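Side-chain contacts in putative capsid protein of prophage (Escherichia coli CFT073, PDB 3BQW), which is of unknown function but probably helps build a phage head shell as a major capsid protein: residues Ile171-Gly176 against Glu194-Gln199; Phe14-Arg19 against Ala23-Ser28; Gly147-Glu152 against Ala334-Pro339. All coordinates share one frame; numbering follows the deposited sequence.

Three contacts sample well-separated parts of one monomer. Contact 2 (14-19 with 23-28) and contact 1 (171-176 with 194-199) lie on opposite sides of the chain's centre, their own centres about 40 Å apart. Contact 3 (147-152 with 334-339) is the most central: its centre is about 26 Å from that of contact 1 and about 23 Å from that of contact 2, with nearest atoms about 10 Å away in both cases. Along the sequence contact 1 is nested inside the loop that contact 3 closes, whereas contact 2 is complete before either begins. The long helix 113-146 runs past both contact 2 and contact 3.

Contact 1 of 3, residues Ile171-Gly176 against Glu194-Gln199; sequences IEQADG and ELYADQ
On the mixed sheet that includes strands 170-172 and 346-349, I171 meets Y196 of helix 190-198, which packs on that sheet, and Q199 near the helix end. The I171-Y196 pair marks the nearest approach of the two backbones, with CA atoms 7.6 Å apart. The isoleucine does its touching with one methyl. CG1 sits anti to the carbonyl carbon (chi1 -62°) and chi2 is extended (177°), carrying CD1 straight out toward the helix. There CD1 lies 3.9 Å from CD1 of Y196, coming at the ring obliquely, and it also rests 4.0 Å from the tyrosine CB. The same methyl meets CG of Q199 at 3.8 Å, the two side chains crossing at about a right angle. It is the CG methylene of Q199 that I171 touches; beyond it the chain bends at chi2 (-51°), and OE1 makes a weak hydrogen bond to K168 NZ.

I171 is held in the sheet by backbone hydrogen bonds to T347 and K349 of the parallel strand 346-349, and V346 and V348 from that strand supply further apolar surface, V346 to I171 and Q199, V348 to Y196. L284 of strand 281-285 also touches the tyrosine, which is buried between helix and sheet.

Beyond the strand the chain turns through a short 3-10 segment, 173-175, closed by a bond from G176 N to Q173 O of 2.7 Å. Q173 reaches back from this turn with an extended side chain to the phenol end of Y196. Its OE1 is modelled 2.8 Å from the tyrosine OH, near the ring plane; the amide is probably turned over in the model, and if turned back this may be a hydrogen bond. W179 and I350 pack against the same glutamine.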
loop_
_atom_site.group_PDB
_atom_site.type_symbol
_atom_site.label_atom_id
_atom_site.label_comp_id
_atom_site.label_asym_id
_atom_site.label_seq_id
_atom_site.Cartn_x
_atom_site.Cartn_y
_atom_site.Cartn_z
ATOM N N ILE A 171 12.423 -15.869 -6.567
ATOM C CA ILE A 171 13.256 -16.451 -7.605
ATOM C C ILE A 171 14.168 -15.371 -8.168
ATOM O O ILE A 171 13.762 -14.234 -8.334
ATOM C CB ILE A 171 12.376 -17.025 -8.746
ATOM C CG1 ILE A 171 11.464 -18.161 -8.223
ATOM C CG2 ILE A 171 13.232 -17.464 -9.931
ATOM C CD1 ILE A 171 10.475 -18.756 -9.286
ATOM N N GLU A 172 15.407 -15.723 -8.454
ATOM C CA GLU A 172 16.295 -14.807 -9.156
ATOM C C GLU A 172 16.756 -15.426 -10.452
ATOM O O GLU A 172 17.240 -16.537 -10.450
ATOM C CB GLU A 172 17.500 -14.464 -8.294
ATOM C CG GLU A 172 17.107 -13.645 -7.094
ATOM C CD GLU A 172 18.301 -13.085 -6.338
ATOM O OE1 GLU A 172 19.434 -13.560 -6.572
ATOM O OE2 GLU A 172 18.100 -12.167 -5.506
ATOM N N GLN A 173 16.615 -14.703 -11.557
ATOM C CA GLN A 173 17.116 -15.197 -12.839
ATOM C C GLN A 173 18.621 -15.508 -12.828
ATOM O O GLN A 173 19.068 -16.419 -13.511
ATOM C CB GLN A 173 16.751 -14.258 -13.977
ATOM C CG GLN A 173 15.279 -14.390 -14.401
ATOM C CD GLN A 173 14.990 -13.823 -15.786
ATOM O OE1 GLN A 173 13.989 -14.172 -16.433
ATOM N NE2 GLN A 173 15.843 -12.950 -16.237
ATOM N N ALA A 174 19.386 -14.774 -12.029
ATOM C CA ALA A 174 20.824 -15.023 -11.909
ATOM C C ALA A 174 21.191 -16.401 -11.345
ATOM O O ALA A 174 22.333 -16.777 -11.470
ATOM C CB ALA A 174 21.500 -13.921 -11.080
ATOM N N ASP A 175 20.254 -17.125 -10.714
ATOM C CA ASP A 175 20.445 -18.541 -10.355
ATOM C C ASP A 175 20.046 -19.492 -11.486
ATOM O O ASP A 175 20.109 -20.719 -11.336
ATOM C CB ASP A 175 19.604 -18.914 -9.133
ATOM C CG ASP A 175 19.955 -18.118 -7.906
ATOM O OD1 ASP A 175 21.090 -17.599 -7.827
ATOM O OD2 ASP A 175 19.078 -18.015 -7.021
ATOM N N GLY A 176 19.610 -18.946 -12.614
ATOM C CA GLY A 176 19.216 -19.772 -13.746
ATOM C C GLY A 176 19.396 -19.057 -15.063
ATOM O O GLY A 176 20.449 -18.471 -15.321
ATOM N N GLU A 194 5.719 -19.530 -17.002
ATOM C CA GLU A 194 5.035 -20.743 -16.568
ATOM C C GLU A 194 5.836 -21.450 -15.497
ATOM O O GLU A 194 5.292 -21.866 -14.485
ATOM C CB GLU A 194 4.812 -21.684 -17.758
ATOM C CG GLU A 194 3.605 -21.330 -18.618
ATOM C CD GLU A 194 2.265 -21.712 -17.984
ATOM O OE1 GLU A 194 2.257 -22.221 -16.848
ATOM O OE2 GLU A 194 1.205 -21.496 -18.619
ATOM N N LEU A 195 7.138 -21.583 -15.728
ATOM C CA LEU A 195 8.049 -22.137 -14.737
ATOM C C LEU A 195 7.992 -21.386 -13.409
ATOM O O LEU A 195 7.933 -22.014 -12.362
ATOM C CB LEU A 195 9.500 -22.201 -15.272
ATOM C CG LEU A 195 9.822 -23.466 -16.074
ATOM C CD1 LEU A 195 11.105 -23.298 -16.953
ATOM C CD2 LEU A 195 9.960 -24.675 -15.157
ATOM N N TYR A 196 8.008 -20.051 -13.440
ATOM C CA TYR A 196 7.936 -19.275 -12.183
ATOM C C TYR A 196 6.600 -19.483 -11.477
ATOM O O TYR A 196 6.546 -19.621 -10.254
ATOM C CB TYR A 196 8.170 -17.777 -12.411
ATOM C CG TYR A 196 9.372 -17.443 -13.247
ATOM C CD1 TYR A 196 10.569 -18.150 -13.111
ATOM C CD2 TYR A 196 9.321 -16.418 -14.175
ATOM C CE1 TYR A 196 11.658 -17.855 -13.905
ATOM C CE2 TYR A 196 10.432 -16.106 -14.968
ATOM C CZ TYR A 196 11.581 -16.829 -14.823
ATOM O OH TYR A 196 12.669 -16.525 -15.596
ATOM N N ALA A 197 5.531 -19.494 -12.266
ATOM C CA ALA A 197 4.181 -19.664 -11.755
ATOM C C ALA A 197 3.951 -21.031 -11.100
ATOM O O ALA A 197 3.138 -21.119 -10.205
ATOM C CB ALA A 197 3.132 -19.407 -12.890
ATOM N N ASP A 198 4.681 -22.073 -11.513
ATOM C CA ASP A 198 4.631 -23.385 -10.831
ATOM C C ASP A 198 4.820 -23.260 -9.331
ATOM O O ASP A 198 4.188 -23.985 -8.567
ATOM C CB ASP A 198 5.736 -24.319 -11.316
ATOM C CG ASP A 198 5.503 -24.839 -12.707
ATOM O OD1 ASP A 198 4.387 -24.669 -13.254
ATOM O OD2 ASP A 198 6.469 -25.407 -13.252
ATOM N N GLN A 199 5.694 -22.350 -8.910
ATOM C CA GLN A 199 5.984 -22.197 -7.491
ATOM C C GLN A 199 4.791 -21.712 -6.639
ATOM O O GLN A 199 4.755 -21.983 -5.446
ATOM C CB GLN A 199 7.218 -21.316 -7.279
ATOM C CG GLN A 199 8.458 -21.781 -8.027
ATOM C CD GLN A 199 8.804 -23.264 -7.799
ATOM O OE1 GLN A 199 8.644 -23.796 -6.710
ATOM N NE2 GLN A 199 9.257 -23.919 -8.840
#

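Contact 2 of 3, residues Phe14-Arg19 against Ala23-Ser28; sequences FAYLNR and AEFKFS
F25 pushes its ring into the C-terminal end of helix 10-17, where Y16 and L17 receive it. L17 covers one face: its CD1 methyl stands 3.8 Å from the centroid of the F25 ring, only 17° off the ring normal, a CH-pi contact. Y16 meets F25 through CD2 and CE2, with Y16 CD2 near the plane of the F25 ring and Y16 CE2 3.4 Å from F25 CE2. The two ring planes are turned 85° against each other in an oblique pairing, with centroids 5.3 Å apart. Two main-chain oxygens also border the ring: Y16 O lies near the plane of the F25 ring at its edge, 3.4 Å from CE2, and L17 O is 3.2 Å from F25 CD2.

Those carbonyls belong to the last turn of the helix, since N18 is the first residue to leave helical geometry. A short connection joins the end of helix 10-17 to the one-turn helix 23-26, which packs F25 against that end.

In the next shell Y16 has CG anti to its backbone nitrogen (chi1 -177°), which swings the ring out to helix 113-146; there its OH is hydrogen-bonded to R126 NH1, and T122 touches the Y16 side chain. R19 lays a guanidinium face near Y16 CE1 while its NE is salt-bridged to D21. Behind L17 stand I129 of the same long helix, F313 and P315.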
loop_
_atom_site.group_PDB
_atom_site.type_symbol
_atom_site.label_atom_id
_atom_site.label_comp_id
_atom_site.label_asym_id
_atom_site.label_seq_id
_atom_site.Cartn_x
_atom_site.Cartn_y
_atom_site.Cartn_z
ATOM N N PHE A 14 -14.411 14.418 10.013
ATOM C CA PHE A 14 -14.957 13.154 9.475
ATOM C C PHE A 14 -15.950 13.359 8.326
ATOM O O PHE A 14 -16.022 12.537 7.419
ATOM C CB PHE A 14 -15.648 12.316 10.563
ATOM C CG PHE A 14 -14.720 11.405 11.324
ATOM C CD1 PHE A 14 -14.576 11.526 12.689
ATOM C CD2 PHE A 14 -13.990 10.428 10.660
ATOM C CE1 PHE A 14 -13.708 10.673 13.383
ATOM C CE2 PHE A 14 -13.132 9.594 11.338
ATOM C CZ PHE A 14 -12.993 9.714 12.700
ATOM N N ALA A 15 -16.713 14.442 8.371
ATOM C CA ALA A 15 -17.636 14.806 7.284
ATOM C C ALA A 15 -16.904 14.912 5.949
ATOM O O ALA A 15 -17.428 14.514 4.920
ATOM C CB ALA A 15 -18.365 16.135 7.607
ATOM N N TYR A 16 -15.687 15.446 5.976
ATOM C CA TYR A 16 -14.875 15.535 4.773
ATOM C C TYR A 16 -14.254 14.185 4.408
ATOM O O TYR A 16 -14.303 13.747 3.264
ATOM C CB TYR A 16 -13.767 16.558 4.963
ATOM C CG TYR A 16 -12.964 16.730 3.711
ATOM C CD1 TYR A 16 -13.531 17.353 2.590
ATOM C CD2 TYR A 16 -11.669 16.259 3.622
ATOM C CE1 TYR A 16 -12.817 17.499 1.424
ATOM C CE2 TYR A 16 -10.945 16.395 2.441
ATOM C CZ TYR A 16 -11.533 17.008 1.351
ATOM O OH TYR A 16 -10.836 17.176 0.200
ATOM N N LEU A 17 -13.663 13.548 5.405
ATOM C CA LEU A 17 -12.995 12.273 5.234
ATOM C C LEU A 17 -13.956 11.218 4.648
ATOM O O LEU A 17 -13.553 10.354 3.872
ATOM C CB LEU A 17 -12.412 11.832 6.590
ATOM C CG LEU A 17 -11.217 10.903 6.691
ATOM C CD1 LEU A 17 -10.026 11.320 5.755
ATOM C CD2 LEU A 17 -10.777 10.804 8.156
ATOM N N ASN A 18 -15.236 11.313 5.006
ATOM C CA ASN A 18 -16.251 10.345 4.573
ATOM C C ASN A 18 -17.001 10.786 3.335
ATOM O O ASN A 18 -17.992 10.161 2.982
ATOM C CB ASN A 18 -17.283 10.122 5.696
ATOM C CG ASN A 18 -16.678 9.468 6.927
ATOM O OD1 ASN A 18 -15.768 8.653 6.822
ATOM N ND2 ASN A 18 -17.185 9.818 8.095
ATOM N N ARG A 19 -16.547 11.849 2.669
ATOM C CA ARG A 19 -17.413 12.576 1.721
ATOM C C ARG A 19 -17.879 11.791 0.475
ATOM O O ARG A 19 -18.957 12.096 -0.079
ATOM C CB ARG A 19 -16.773 13.898 1.283
ATOM C CG ARG A 19 -17.784 14.817 0.649
ATOM C CD ARG A 19 -17.295 16.222 0.548
ATOM N NE ARG A 19 -16.558 16.468 -0.677
ATOM C CZ ARG A 19 -16.012 17.640 -0.968
ATOM N NH1 ARG A 19 -16.110 18.653 -0.117
ATOM N NH2 ARG A 19 -15.355 17.802 -2.105
ATOM N N ALA A 23 -10.993 11.032 -4.369
ATOM C CA ALA A 23 -10.220 9.894 -4.872
ATOM C C ALA A 23 -9.239 9.379 -3.836
ATOM O O ALA A 23 -9.112 8.171 -3.642
ATOM C CB ALA A 23 -9.464 10.289 -6.165
ATOM N N GLU A 24 -8.580 10.311 -3.148
ATOM C CA GLU A 24 -7.592 9.978 -2.117
ATOM C C GLU A 24 -8.208 9.137 -1.024
ATOM O O GLU A 24 -7.501 8.412 -0.342
ATOM C CB GLU A 24 -6.985 11.241 -1.464
ATOM C CG GLU A 24 -6.056 12.040 -2.363
ATOM C CD GLU A 24 -6.773 13.025 -3.261
ATOM O OE1 GLU A 24 -8.030 12.993 -3.369
ATOM O OE2 GLU A 24 -6.060 13.833 -3.886
ATOM N N PHE A 25 -9.521 9.265 -0.838
ATOM C CA PHE A 25 -10.214 8.540 0.214
ATOM C C PHE A 25 -10.816 7.237 -0.310
ATOM O O PHE A 25 -10.755 6.227 0.376
ATOM C CB PHE A 25 -11.283 9.413 0.891
ATOM C CG PHE A 25 -10.755 10.730 1.458
ATOM C CD1 PHE A 25 -9.406 10.914 1.752
ATOM C CD2 PHE A 25 -11.628 11.771 1.730
ATOM C CE1 PHE A 25 -8.948 12.095 2.283
ATOM C CE2 PHE A 25 -11.165 12.962 2.265
ATOM C CZ PHE A 25 -9.830 13.121 2.547
ATOM N N LYS A 26 -11.365 7.227 -1.515
ATOM C CA LYS A 26 -12.063 6.031 -1.943
ATOM C C LYS A 26 -11.142 4.957 -2.592
ATOM O O LYS A 26 -11.477 3.766 -2.574
ATOM C CB LYS A 26 -13.297 6.384 -2.796
ATOM C CG LYS A 26 -13.139 6.306 -4.285
ATOM C CD LYS A 26 -14.446 6.718 -5.028
ATOM C CE LYS A 26 -15.406 5.539 -5.339
ATOM N NZ LYS A 26 -16.554 5.954 -6.275
ATOM N N PHE A 27 -9.992 5.372 -3.134
ATOM C CA PHE A 27 -9.060 4.443 -3.773
ATOM C C PHE A 27 -7.768 4.305 -2.988
ATOM O O PHE A 27 -7.386 5.197 -2.247
ATOM C CB PHE A 27 -8.727 4.896 -5.200
ATOM C CG PHE A 27 -9.938 5.221 -6.026
ATOM C CD1 PHE A 27 -10.951 4.296 -6.176
ATOM C CD2 PHE A 27 -10.050 6.442 -6.666
ATOM C CE1 PHE A 27 -12.086 4.590 -6.934
ATOM C CE2 PHE A 27 -11.173 6.743 -7.428
ATOM C CZ PHE A 27 -12.193 5.808 -7.559
ATOM N N SER A 28 -7.116 3.167 -3.188
ATOM C CA SER A 28 -5.826 2.832 -2.594
ATOM C C SER A 28 -4.881 2.298 -3.672
ATOM O O SER A 28 -5.313 1.884 -4.751
ATOM C CB SER A 28 -5.994 1.743 -1.527
ATOM O OG SER A 28 -6.743 2.227 -0.443
#

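Contact 3 of 3, residues Gly147-Glu152 against Ala334-Pro339; sequences GKNIIE and APQPVP
Strands 148-151 and 335-338 run antiparallel to each other but belong to different sheets, so they face one another through side chains; I151 and Q336, the closest pair, have CA atoms 9.0 Å apart. Each strand spends its backbone bonds on its own sheet: N149 and I151 pair with I161 and Y159, Q336 with A294. N149 and I151, two residues apart, both direct their side chains at the other strand.

Q336 alone answers them. Its side chain leaves the strand on the side away from its own backbone nitrogen, and a bend at chi2 (55°) turns its amide toward N149 and I151. NE2 donates to P337 O at 3.1 Å, lying in that carbonyl's plane on a lone pair, with an N-H...O angle of 151°. Q336 OE1 meanwhile faces the isoleucine, 3.2 Å from I151 CD1.

From the opposite direction comes the N149 amide, its plane turned 48° from that of Q336, with ND2 modelled 2.9 Å from Q336 NE2. L139 and N142 of helix 113-146 flank this asparagine, and L139 also touches P337.

The N149 amide is probably turned over in the model, and turned back, the pair with Q336 may form a hydrogen bond. The firmer point is the bond from Q336 NE2 to P337 O, which fixes the rotation of the glutamine amide in this buried contact and keeps OE1 beside the I151 methyl.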
loop_
_atom_site.group_PDB
_atom_site.type_symbol
_atom_site.label_atom_id
_atom_site.label_comp_id
_atom_site.label_asym_id
_atom_site.label_seq_id
_atom_site.Cartn_x
_atom_site.Cartn_y
_atom_site.Cartn_z
ATOM N N GLY A 147 7.961 -11.695 1.963
ATOM C CA GLY A 147 7.303 -12.283 3.132
ATOM C C GLY A 147 7.504 -11.558 4.449
ATOM O O GLY A 147 7.074 -12.056 5.489
ATOM N N LYS A 148 8.162 -10.405 4.428
ATOM C CA LYS A 148 8.507 -9.689 5.666
ATOM C C LYS A 148 8.192 -8.185 5.670
ATOM O O LYS A 148 8.244 -7.501 4.646
ATOM C CB LYS A 148 9.985 -9.867 5.981
ATOM C CG LYS A 148 10.393 -11.314 6.207
ATOM C CD LYS A 148 11.884 -11.473 5.968
ATOM C CE LYS A 148 12.339 -12.838 6.404
ATOM N NZ LYS A 148 13.810 -12.909 6.282
ATOM N N ASN A 149 7.862 -7.693 6.863
ATOM C CA ASN A 149 7.720 -6.277 7.144
ATOM C C ASN A 149 8.569 -5.906 8.358
ATOM O O ASN A 149 8.601 -6.649 9.364
ATOM C CB ASN A 149 6.266 -5.922 7.489
ATOM C CG ASN A 149 5.331 -5.997 6.309
ATOM O OD1 ASN A 149 5.745 -5.986 5.128
ATOM N ND2 ASN A 149 4.047 -6.069 6.615
ATOM N N ILE A 150 9.211 -4.739 8.279
ATOM C CA ILE A 150 9.802 -4.101 9.447
ATOM C C ILE A 150 8.832 -3.069 9.994
ATOM O O ILE A 150 8.459 -2.140 9.303
ATOM C CB ILE A 150 11.149 -3.457 9.128
ATOM C CG1 ILE A 150 12.181 -4.561 8.870
ATOM C CG2 ILE A 150 11.619 -2.521 10.316
ATOM C CD1 ILE A 150 13.363 -4.125 8.038
ATOM N N ILE A 151 8.404 -3.266 11.238
ATOM C CA ILE A 151 7.388 -2.433 11.855
ATOM C C ILE A 151 8.044 -1.464 12.845
ATOM O O ILE A 151 8.818 -1.868 13.716
ATOM C CB ILE A 151 6.306 -3.305 12.559
ATOM C CG1 ILE A 151 5.716 -4.357 11.592
ATOM C CG2 ILE A 151 5.198 -2.436 13.216
ATOM C CD1 ILE A 151 5.278 -3.816 10.205
ATOM N N GLU A 152 7.728 -0.182 12.677
ATOM C CA GLU A 152 8.147 0.892 13.578
ATOM C C GLU A 152 6.946 1.808 13.868
ATOM O O GLU A 152 6.018 1.913 13.062
ATOM C CB GLU A 152 9.262 1.747 12.962
ATOM C CG GLU A 152 9.925 1.177 11.707
ATOM C CD GLU A 152 11.075 2.051 11.187
ATOM O OE1 GLU A 152 11.226 3.201 11.680
ATOM O OE2 GLU A 152 11.835 1.572 10.304
ATOM N N ALA A 334 -3.296 3.203 12.508
ATOM C CA ALA A 334 -2.414 2.083 12.893
ATOM C C ALA A 334 -2.686 0.874 12.007
ATOM O O ALA A 334 -3.129 -0.150 12.484
ATOM C CB ALA A 334 -2.600 1.727 14.396
ATOM N N PRO A 335 -2.405 0.999 10.707
ATOM C CA PRO A 335 -2.643 -0.051 9.721
ATOM C C PRO A 335 -1.541 -1.096 9.624
ATOM O O PRO A 335 -0.352 -0.788 9.808
ATOM C CB PRO A 335 -2.714 0.727 8.411
ATOM C CG PRO A 335 -1.744 1.856 8.616
ATOM C CD PRO A 335 -1.838 2.212 10.073
ATOM N N GLN A 336 -1.958 -2.324 9.312
ATOM C CA GLN A 336 -1.055 -3.432 9.021
ATOM C C GLN A 336 -1.723 -4.368 8.007
ATOM O O GLN A 336 -2.795 -4.904 8.293
ATOM C CB GLN A 336 -0.788 -4.235 10.294
ATOM C CG GLN A 336 0.116 -5.462 10.096
ATOM C CD GLN A 336 1.448 -5.114 9.458
ATOM O OE1 GLN A 336 2.126 -4.185 9.905
ATOM N NE2 GLN A 336 1.835 -5.860 8.410
ATOM N N PRO A 337 -1.131 -4.522 6.807
ATOM C CA PRO A 337 -1.613 -5.518 5.853
ATOM C C PRO A 337 -1.460 -6.957 6.373
ATOM O O PRO A 337 -0.456 -7.304 6.988
ATOM C CB PRO A 337 -0.752 -5.287 4.603
ATOM C CG PRO A 337 -0.056 -4.044 4.821
ATOM C CD PRO A 337 -0.049 -3.700 6.247
ATOM N N VAL A 338 -2.503 -7.752 6.171
ATOM C CA VAL A 338 -2.501 -9.144 6.557
ATOM C C VAL A 338 -2.923 -9.942 5.327
ATOM O O VAL A 338 -4.028 -9.738 4.831
ATOM C CB VAL A 338 -3.477 -9.425 7.720
ATOM C CG1 VAL A 338 -3.447 -10.898 8.070
ATOM C CG2 VAL A 338 -3.113 -8.557 8.944
ATOM N N PRO A 339 -2.053 -10.840 4.850
ATOM C CA PRO A 339 -2.365 -11.554 3.613
ATOM C C PRO A 339 -3.344 -12.667 3.853
ATOM O O PRO A 339 -3.498 -13.118 4.987
ATOM C CB PRO A 339 -1.012 -12.113 3.178
ATOM C CG PRO A 339 -0.298 -12.384 4.466
ATOM C CD PRO A 339 -0.735 -11.245 5.395
#